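Glp_546_48378_50642 (Giardia intestinalis, PDB 2QVW) cleaves double-stranded RNA in the RNA interference pathway, producing siRNAs of 21 to 23 base pairs that direct selective destruction of matching RNAs. Local coordinates at residues 181-186 with 208-213; 203-208 with 246-251; 217-222 with 240-245. All coordinates share one frame; numbering follows the deposited sequence.

Interaction 1: residues 181-186 with 208-213; sequences TSLSYF and RAADLP
Leu-212 O is the polar atom on which the two segments meet. The backbone N-H of Ser-182 reaches it over 3.2 Å with an N-H...O angle of 161°, arriving almost head-on to the carbonyl. The hydroxyl of Thr-181 turns to the same oxygen, but OG1 sits too close to its neighbours in the model for the length of that second bond to be trusted. Thr-181 and Pro-213 form an antiparallel non-hydrogen-bonded pair, their CA atoms 4.2 Å apart, and the two side chains diverge from it.

Beyond that pair both backbones leave the extended form, each by a type I turn: Thr-181 to Ser-184 on one side, Ala-209 to Leu-212 on the other. The second turn is closed by Leu-212 N bonding to Ala-209 O at 2.8 Å. It overlaps an inverse gamma turn centred on Ala-209, so the chain bends twice in quick succession between Arg-208 and Leu-212 before it straightens into strand 213-219.

Leu-183 carries the apolar part. Its CG lies anti to the carbonyl carbon (chi1 -75°), and from there the isobutyl end lies against the opposing turn: CD2 comes within 4.3 Å of Ala-210 CB, while CD1 is 4.3 Å from Asp-211 CA. Asp-211 itself turns its CB away from the partner segment. Ser-182, the buried residue here, also touches Leu-207 and Pro-245, and Ala-210 lies on Met-196 of helix 195-201.

The contact therefore joins the chain entering the hairpin of strands 185-188 and 191-194 to the chain returning from helix 195-201 into strand 213-219. Such a closed neck fits the hairpin-and-helix insertion that PAZ domains carry on their beta-barrel core.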
# COMPACT_ATOMS: atom_id res chain seq x y z
N THR A 181 -35.39 -40.31 -28.18
CA THR A 181 -35.01 -39.44 -29.28
C THR A 181 -35.86 -38.19 -29.23
O THR A 181 -36.88 -38.17 -28.57
CB THR A 181 -35.18 -40.17 -30.64
OG1 THR A 181 -33.91 -40.34 -31.27
CG2 THR A 181 -36.11 -39.39 -31.57
N SER A 182 -35.43 -37.16 -29.94
CA SER A 182 -36.14 -35.89 -29.98
C SER A 182 -37.67 -36.04 -29.99
O SER A 182 -38.38 -35.20 -29.44
CB SER A 182 -35.69 -35.08 -31.20
OG SER A 182 -34.28 -34.90 -31.18
N LEU A 183 -38.16 -37.12 -30.60
CA LEU A 183 -39.60 -37.37 -30.68
C LEU A 183 -40.20 -37.76 -29.33
O LEU A 183 -41.40 -37.58 -29.09
CB LEU A 183 -39.89 -38.48 -31.69
CG LEU A 183 -39.78 -38.13 -33.17
CD1 LEU A 183 -39.77 -39.40 -34.00
CD2 LEU A 183 -40.94 -37.23 -33.57
N SER A 184 -39.37 -38.28 -28.45
CA SER A 184 -39.79 -38.71 -27.12
C SER A 184 -40.62 -37.70 -26.34
O SER A 184 -40.93 -36.62 -26.83
CB SER A 184 -38.57 -39.11 -26.30
OG SER A 184 -37.86 -40.15 -26.95
N TYR A 185 -40.98 -38.08 -25.12
CA TYR A 185 -41.77 -37.24 -24.24
C TYR A 185 -41.10 -36.96 -22.92
O TYR A 185 -40.24 -37.72 -22.45
CB TYR A 185 -43.12 -37.89 -23.93
CG TYR A 185 -44.24 -37.58 -24.89
CD1 TYR A 185 -44.50 -38.40 -25.98
CD2 TYR A 185 -45.09 -36.49 -24.66
CE1 TYR A 185 -45.59 -38.15 -26.82
CE2 TYR A 185 -46.17 -36.23 -25.49
CZ TYR A 185 -46.42 -37.06 -26.57
OH TYR A 185 -47.50 -36.81 -27.39
N PHE A 186 -41.50 -35.87 -22.31
CA PHE A 186 -41.00 -35.47 -21.01
C PHE A 186 -42.24 -34.93 -20.34
O PHE A 186 -43.26 -34.74 -21.02
CB PHE A 186 -39.90 -34.41 -21.14
CG PHE A 186 -40.37 -33.10 -21.72
CD1 PHE A 186 -41.09 -32.20 -20.93
CD2 PHE A 186 -40.07 -32.76 -23.04
CE1 PHE A 186 -41.51 -30.99 -21.45
CE2 PHE A 186 -40.48 -31.54 -23.57
CZ PHE A 186 -41.20 -30.66 -22.77
N ARG A 208 -35.34 -30.89 -37.62
CA ARG A 208 -35.36 -31.64 -38.86
C ARG A 208 -34.99 -33.10 -38.59
O ARG A 208 -35.65 -34.02 -39.08
CB ARG A 208 -34.39 -31.03 -39.89
CG ARG A 208 -34.98 -29.85 -40.66
CD ARG A 208 -34.10 -29.50 -41.86
NE ARG A 208 -34.68 -28.51 -42.77
CZ ARG A 208 -34.94 -27.24 -42.46
NH1 ARG A 208 -34.67 -26.77 -41.25
NH2 ARG A 208 -35.45 -26.42 -43.38
N ALA A 209 -33.95 -33.32 -37.79
CA ALA A 209 -33.52 -34.67 -37.46
C ALA A 209 -34.17 -35.11 -36.16
O ALA A 209 -33.51 -35.65 -35.27
CB ALA A 209 -32.00 -34.71 -37.31
N ALA A 210 -35.48 -34.87 -36.05
CA ALA A 210 -36.25 -35.21 -34.86
C ALA A 210 -36.09 -36.65 -34.39
O ALA A 210 -36.26 -36.95 -33.21
CB ALA A 210 -37.72 -34.91 -35.11
N ASP A 211 -35.75 -37.54 -35.30
CA ASP A 211 -35.59 -38.95 -34.96
C ASP A 211 -34.21 -39.29 -34.40
O ASP A 211 -33.92 -40.44 -34.09
CB ASP A 211 -35.90 -39.80 -36.19
CG ASP A 211 -35.00 -39.49 -37.36
OD1 ASP A 211 -33.83 -39.91 -37.32
OD2 ASP A 211 -35.46 -38.82 -38.30
N LEU A 212 -33.36 -38.28 -34.25
CA LEU A 212 -32.01 -38.48 -33.72
C LEU A 212 -31.99 -38.74 -32.22
O LEU A 212 -32.77 -38.17 -31.47
CB LEU A 212 -31.13 -37.27 -34.03
CG LEU A 212 -30.51 -37.16 -35.42
CD1 LEU A 212 -29.69 -35.90 -35.50
CD2 LEU A 212 -29.65 -38.37 -35.69
N PRO A 213 -31.08 -39.62 -31.78
CA PRO A 213 -30.94 -39.97 -30.35
C PRO A 213 -30.55 -38.74 -29.54
O PRO A 213 -29.51 -38.14 -29.78
CB PRO A 213 -29.83 -41.02 -30.36
CG PRO A 213 -29.92 -41.63 -31.75
CD PRO A 213 -30.15 -40.41 -32.61

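Interaction 2: residues 203-208 with 246-251; sequences HNIHLR and PELCLL
Glu-247 reaches across to the side chain of Leu-207 and the backbone N of Arg-208, binding the return loop of the PAZ insertion, which follows helix 195-201, to the short connection between core strands 242-244 and 250-251. Its CG stands between the backbone N and the carbonyl carbon (chi1 59°), and the chain runs extended from there, which carries the carboxylate to the loop.

The N-H of Arg-208 points into the mouth of that carboxylate and is shared by both oxygens. OE1 takes it at 3.2 Å and nearly straight (166°); OE2 lies equally far from Arg-208 N but at a poorer angle of 135°. Each oxygen offers its syn lone pair. Ala-209 N adds a weak bond to OE2, so a single acidic group holds two successive backbone amides. The guanidinium of Arg-208 plays no part in this: its NH1 stays 6.2 Å from Glu-247 OE1.

Leu-207 lies obliquely across the glutamate, with its CB 3.4 Å from Glu-247 OE2 and its CD2 3.7 Å from Glu-247 CD, bringing hydrocarbon up against the acid end. Next to the glutamate, Leu-248 meets the same side of the loop, its two methyls going to two loop residues. Tyr-199 of helix 195-201 also packs on Leu-248, and Met-196 on Leu-207. Behind the contact, Arg-141 NE bonds to Glu-247 O and so ties down the backbone that bears the carboxylate. Of the Leu-248 methyls, CD1 meets Leu-207 CD2 at 4.2 Å and CD2 meets Ile-205 CD1 at 4.3 Å.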
# COMPACT_ATOMS: atom_id res chain seq x y z
N HIS A 203 -39.16 -21.76 -28.24
CA HIS A 203 -38.19 -21.08 -29.09
C HIS A 203 -38.71 -20.94 -30.50
O HIS A 203 -38.17 -20.17 -31.30
CB HIS A 203 -36.90 -21.88 -29.07
CG HIS A 203 -36.41 -22.19 -27.69
ND1 HIS A 203 -35.70 -21.28 -26.93
CD2 HIS A 203 -36.61 -23.27 -26.90
CE1 HIS A 203 -35.49 -21.80 -25.73
NE2 HIS A 203 -36.03 -23.00 -25.69
N ASN A 204 -39.77 -21.68 -30.80
CA ASN A 204 -40.39 -21.64 -32.12
C ASN A 204 -39.40 -22.11 -33.19
O ASN A 204 -39.21 -21.46 -34.22
CB ASN A 204 -40.87 -20.20 -32.42
CG ASN A 204 -41.81 -20.12 -33.61
OD1 ASN A 204 -41.40 -20.37 -34.75
ND2 ASN A 204 -43.08 -19.80 -33.35
N ILE A 205 -38.78 -23.26 -32.93
CA ILE A 205 -37.81 -23.83 -33.85
C ILE A 205 -38.31 -25.17 -34.37
O ILE A 205 -38.87 -25.97 -33.61
CB ILE A 205 -36.45 -24.03 -33.17
CG1 ILE A 205 -36.10 -22.80 -32.32
CG2 ILE A 205 -35.36 -24.25 -34.23
CD1 ILE A 205 -34.82 -22.94 -31.54
N HIS A 206 -38.10 -25.41 -35.66
CA HIS A 206 -38.55 -26.65 -36.28
C HIS A 206 -37.43 -27.65 -36.52
O HIS A 206 -36.68 -27.51 -37.48
CB HIS A 206 -39.25 -26.34 -37.60
CG HIS A 206 -40.37 -25.36 -37.46
ND1 HIS A 206 -41.46 -25.59 -36.64
CD2 HIS A 206 -40.55 -24.13 -38.00
CE1 HIS A 206 -42.26 -24.54 -36.69
NE2 HIS A 206 -41.73 -23.64 -37.50
N LEU A 207 -37.35 -28.65 -35.66
CA LEU A 207 -36.33 -29.69 -35.77
C LEU A 207 -36.46 -30.42 -37.09
O LEU A 207 -37.56 -30.56 -37.63
CB LEU A 207 -36.47 -30.71 -34.64
CG LEU A 207 -36.36 -30.28 -33.18
CD1 LEU A 207 -36.41 -31.52 -32.30
CD2 LEU A 207 -35.06 -29.53 -32.96
N ARG A 208 -35.34 -30.89 -37.62
CA ARG A 208 -35.36 -31.64 -38.86
C ARG A 208 -34.99 -33.10 -38.59
O ARG A 208 -35.65 -34.02 -39.08
CB ARG A 208 -34.39 -31.03 -39.89
CG ARG A 208 -34.98 -29.85 -40.66
CD ARG A 208 -34.10 -29.50 -41.86
NE ARG A 208 -34.68 -28.51 -42.77
CZ ARG A 208 -34.94 -27.24 -42.46
NH1 ARG A 208 -34.67 -26.77 -41.25
NH2 ARG A 208 -35.45 -26.42 -43.38
N PRO A 246 -29.33 -33.20 -30.92
CA PRO A 246 -27.95 -33.17 -31.41
C PRO A 246 -27.76 -32.10 -32.48
O PRO A 246 -26.64 -31.69 -32.78
CB PRO A 246 -27.76 -34.58 -31.98
CG PRO A 246 -28.70 -35.41 -31.19
CD PRO A 246 -29.93 -34.53 -31.13
N GLU A 247 -28.87 -31.66 -33.07
CA GLU A 247 -28.81 -30.65 -34.12
C GLU A 247 -28.70 -29.23 -33.56
O GLU A 247 -28.11 -28.36 -34.19
CB GLU A 247 -30.03 -30.77 -35.05
CG GLU A 247 -31.39 -30.62 -34.38
CD GLU A 247 -32.54 -30.72 -35.36
OE1 GLU A 247 -32.67 -29.84 -36.23
OE2 GLU A 247 -33.32 -31.68 -35.25
N LEU A 248 -29.27 -29.00 -32.38
CA LEU A 248 -29.21 -27.68 -31.77
C LEU A 248 -27.86 -27.53 -31.07
O LEU A 248 -27.51 -26.45 -30.58
CB LEU A 248 -30.34 -27.50 -30.76
CG LEU A 248 -31.78 -27.50 -31.28
CD1 LEU A 248 -32.73 -27.60 -30.10
CD2 LEU A 248 -32.05 -26.22 -32.09
N CYS A 249 -27.12 -28.64 -31.05
CA CYS A 249 -25.82 -28.71 -30.39
C CYS A 249 -24.65 -28.49 -31.32
O CYS A 249 -24.52 -29.17 -32.33
CB CYS A 249 -25.66 -30.07 -29.72
SG CYS A 249 -26.90 -30.44 -28.49
N LEU A 250 -23.80 -27.54 -30.96
CA LEU A 250 -22.61 -27.23 -31.74
C LEU A 250 -21.42 -27.62 -30.87
O LEU A 250 -21.02 -26.87 -29.98
CB LEU A 250 -22.56 -25.73 -32.05
CG LEU A 250 -21.49 -25.24 -33.03
CD1 LEU A 250 -21.64 -23.75 -33.20
CD2 LEU A 250 -20.11 -25.56 -32.51
N LEU A 251 -20.85 -28.78 -31.13
CA LEU A 251 -19.71 -29.24 -30.34
C LEU A 251 -18.50 -28.31 -30.47
O LEU A 251 -18.03 -28.04 -31.57
CB LEU A 251 -19.33 -30.67 -30.75
CG LEU A 251 -18.36 -31.42 -29.84
CD1 LEU A 251 -18.56 -32.91 -30.01
CD2 LEU A 251 -16.93 -31.03 -30.16

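Interaction 3: residues 217-222 with 240-245; sequences AVRLDD and KLRFLP
Arg-219 sends its CG anti to the backbone N (chi1 -175°) and bends at chi2, whereas Arg-242 has CG anti to its carbonyl carbon (chi1 -56°) and stays extended as far as NE. The two guanidinium groups end up only 14° from parallel, NH1 of Arg-219 being 3.5 Å from NH1 of Arg-242. Asp-222 supplies the opposite charge: its OD2 stands 3.9 Å above the centre of the Arg-242 guanidinium and lies in plane at the edge of the Arg-219 group. Both pairings are long, and at Arg-242 the oxygen lies over the plane, where no N-H points at it. Asp-222 CB rests 3.4 Å from Lys-240 CD, in the extended lysine chain.

The backbone bonds lie beside this cluster. Ala-217 N reaches Arg-242 O at 3.2 Å, and Arg-242 N reaches Ala-217 O over an equal 3.2 Å, a hydrogen-bonded antiparallel pair. Next to it the side chains of Val-218 and Leu-241 cross at about a right angle, Val-218 CG2 lying 3.9 Å from Leu-241 CD1; both also touch Leu-174. The arrangement is that of an edge strand, 242-244, paired with 213-219 in the antiparallel sheet of the PAZ core.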
# COMPACT_ATOMS: atom_id res chain seq x y z
N ALA A 217 -26.80 -33.86 -21.21
CA ALA A 217 -25.74 -33.01 -20.68
C ALA A 217 -26.23 -32.09 -19.56
O ALA A 217 -27.43 -31.88 -19.39
CB ALA A 217 -25.16 -32.16 -21.81
N VAL A 218 -25.28 -31.54 -18.80
CA VAL A 218 -25.61 -30.65 -17.69
C VAL A 218 -25.34 -29.18 -18.01
O VAL A 218 -24.23 -28.80 -18.38
CB VAL A 218 -24.80 -31.01 -16.44
CG1 VAL A 218 -25.33 -30.24 -15.24
CG2 VAL A 218 -24.89 -32.50 -16.19
N ARG A 219 -26.36 -28.35 -17.87
CA ARG A 219 -26.23 -26.93 -18.15
C ARG A 219 -25.17 -26.36 -17.23
O ARG A 219 -25.25 -26.51 -16.00
CB ARG A 219 -27.57 -26.23 -17.92
CG ARG A 219 -27.60 -24.78 -18.30
CD ARG A 219 -28.73 -24.51 -19.27
NE ARG A 219 -29.18 -23.13 -19.21
CZ ARG A 219 -29.69 -22.56 -18.11
NH1 ARG A 219 -29.79 -23.27 -16.99
NH2 ARG A 219 -30.09 -21.30 -18.15
N LEU A 220 -24.19 -25.69 -17.82
CA LEU A 220 -23.08 -25.09 -17.08
C LEU A 220 -23.47 -24.39 -15.77
O LEU A 220 -22.71 -24.46 -14.81
CB LEU A 220 -22.33 -24.11 -17.98
CG LEU A 220 -20.92 -23.73 -17.53
CD1 LEU A 220 -20.08 -24.99 -17.43
CD2 LEU A 220 -20.30 -22.75 -18.50
N ASP A 221 -24.62 -23.73 -15.73
CA ASP A 221 -25.05 -23.05 -14.51
C ASP A 221 -25.17 -24.06 -13.39
O ASP A 221 -24.46 -24.01 -12.39
CB ASP A 221 -26.42 -22.39 -14.69
CG ASP A 221 -26.52 -21.57 -15.94
OD1 ASP A 221 -25.60 -20.78 -16.18
OD2 ASP A 221 -27.51 -21.72 -16.67
N ASP A 222 -26.10 -24.98 -13.59
CA ASP A 222 -26.37 -26.02 -12.62
C ASP A 222 -25.11 -26.76 -12.20
O ASP A 222 -24.94 -27.06 -11.02
CB ASP A 222 -27.38 -27.00 -13.22
CG ASP A 222 -28.51 -26.28 -13.96
OD1 ASP A 222 -29.24 -25.48 -13.32
OD2 ASP A 222 -28.68 -26.52 -15.18
N LYS A 240 -30.82 -32.20 -12.40
CA LYS A 240 -30.62 -30.98 -13.16
C LYS A 240 -30.30 -31.37 -14.59
O LYS A 240 -30.35 -30.55 -15.50
CB LYS A 240 -29.45 -30.19 -12.57
CG LYS A 240 -29.70 -29.63 -11.19
CD LYS A 240 -28.48 -28.91 -10.64
CE LYS A 240 -28.75 -28.40 -9.22
NZ LYS A 240 -27.58 -27.68 -8.63
N LEU A 241 -29.95 -32.64 -14.78
CA LEU A 241 -29.62 -33.17 -16.09
C LEU A 241 -30.73 -32.88 -17.09
O LEU A 241 -31.91 -32.99 -16.77
CB LEU A 241 -29.39 -34.68 -15.99
CG LEU A 241 -28.96 -35.40 -17.27
CD1 LEU A 241 -27.70 -34.74 -17.80
CD2 LEU A 241 -28.72 -36.87 -16.99
N ARG A 242 -30.35 -32.52 -18.32
CA ARG A 242 -31.32 -32.20 -19.35
C ARG A 242 -31.00 -32.86 -20.69
O ARG A 242 -29.90 -33.37 -20.88
CB ARG A 242 -31.40 -30.67 -19.51
CG ARG A 242 -31.73 -30.00 -18.18
CD ARG A 242 -31.82 -28.49 -18.28
NE ARG A 242 -32.17 -27.92 -16.99
CZ ARG A 242 -32.31 -26.62 -16.77
NH1 ARG A 242 -32.13 -25.75 -17.76
NH2 ARG A 242 -32.62 -26.18 -15.55
N PHE A 243 -31.97 -32.87 -21.61
CA PHE A 243 -31.78 -33.49 -22.92
C PHE A 243 -32.07 -32.52 -24.07
O PHE A 243 -33.06 -31.80 -24.05
CB PHE A 243 -32.68 -34.73 -23.05
CG PHE A 243 -32.45 -35.76 -21.99
CD1 PHE A 243 -32.90 -35.56 -20.69
CD2 PHE A 243 -31.79 -36.94 -22.29
CE1 PHE A 243 -32.70 -36.53 -19.70
CE2 PHE A 243 -31.58 -37.92 -21.32
CZ PHE A 243 -32.04 -37.71 -20.02
N LEU A 244 -31.20 -32.53 -25.08
CA LEU A 244 -31.36 -31.64 -26.22
C LEU A 244 -30.99 -32.26 -27.56
O LEU A 244 -30.14 -33.14 -27.63
CB LEU A 244 -30.55 -30.35 -26.02
CG LEU A 244 -29.11 -30.44 -25.51
CD1 LEU A 244 -28.38 -29.14 -25.78
CD2 LEU A 244 -29.10 -30.74 -24.03
N PRO A 245 -31.63 -31.80 -28.65
CA PRO A 245 -31.42 -32.27 -30.02
C PRO A 245 -29.98 -32.10 -30.52
O PRO A 245 -29.47 -30.98 -30.58
CB PRO A 245 -32.40 -31.43 -30.82
CG PRO A 245 -33.50 -31.19 -29.85
CD PRO A 245 -32.74 -30.84 -28.60

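All three contacts lie in the PAZ region, at one end of the elongated chain and away from the annotated metal sites of the RNase III domains. Interactions 1 and 2 have centres 11 Å apart and share Arg-208; interaction 3 lies about 16 Å from the first and 15 Å from the second, centre to centre. Along the sequence the segments of interactions 1 and 2 alternate, while interaction 3 opens after interaction 1 closes and falls within the span of interaction 2. Strand 213-219 links 1 to 3, and Pro-245 touches Ser-182 and Leu-207. Interactions 1 and 2 hold the hairpin-helix insertion against the core, while interaction 3 pairs the core sheet's own edge strand.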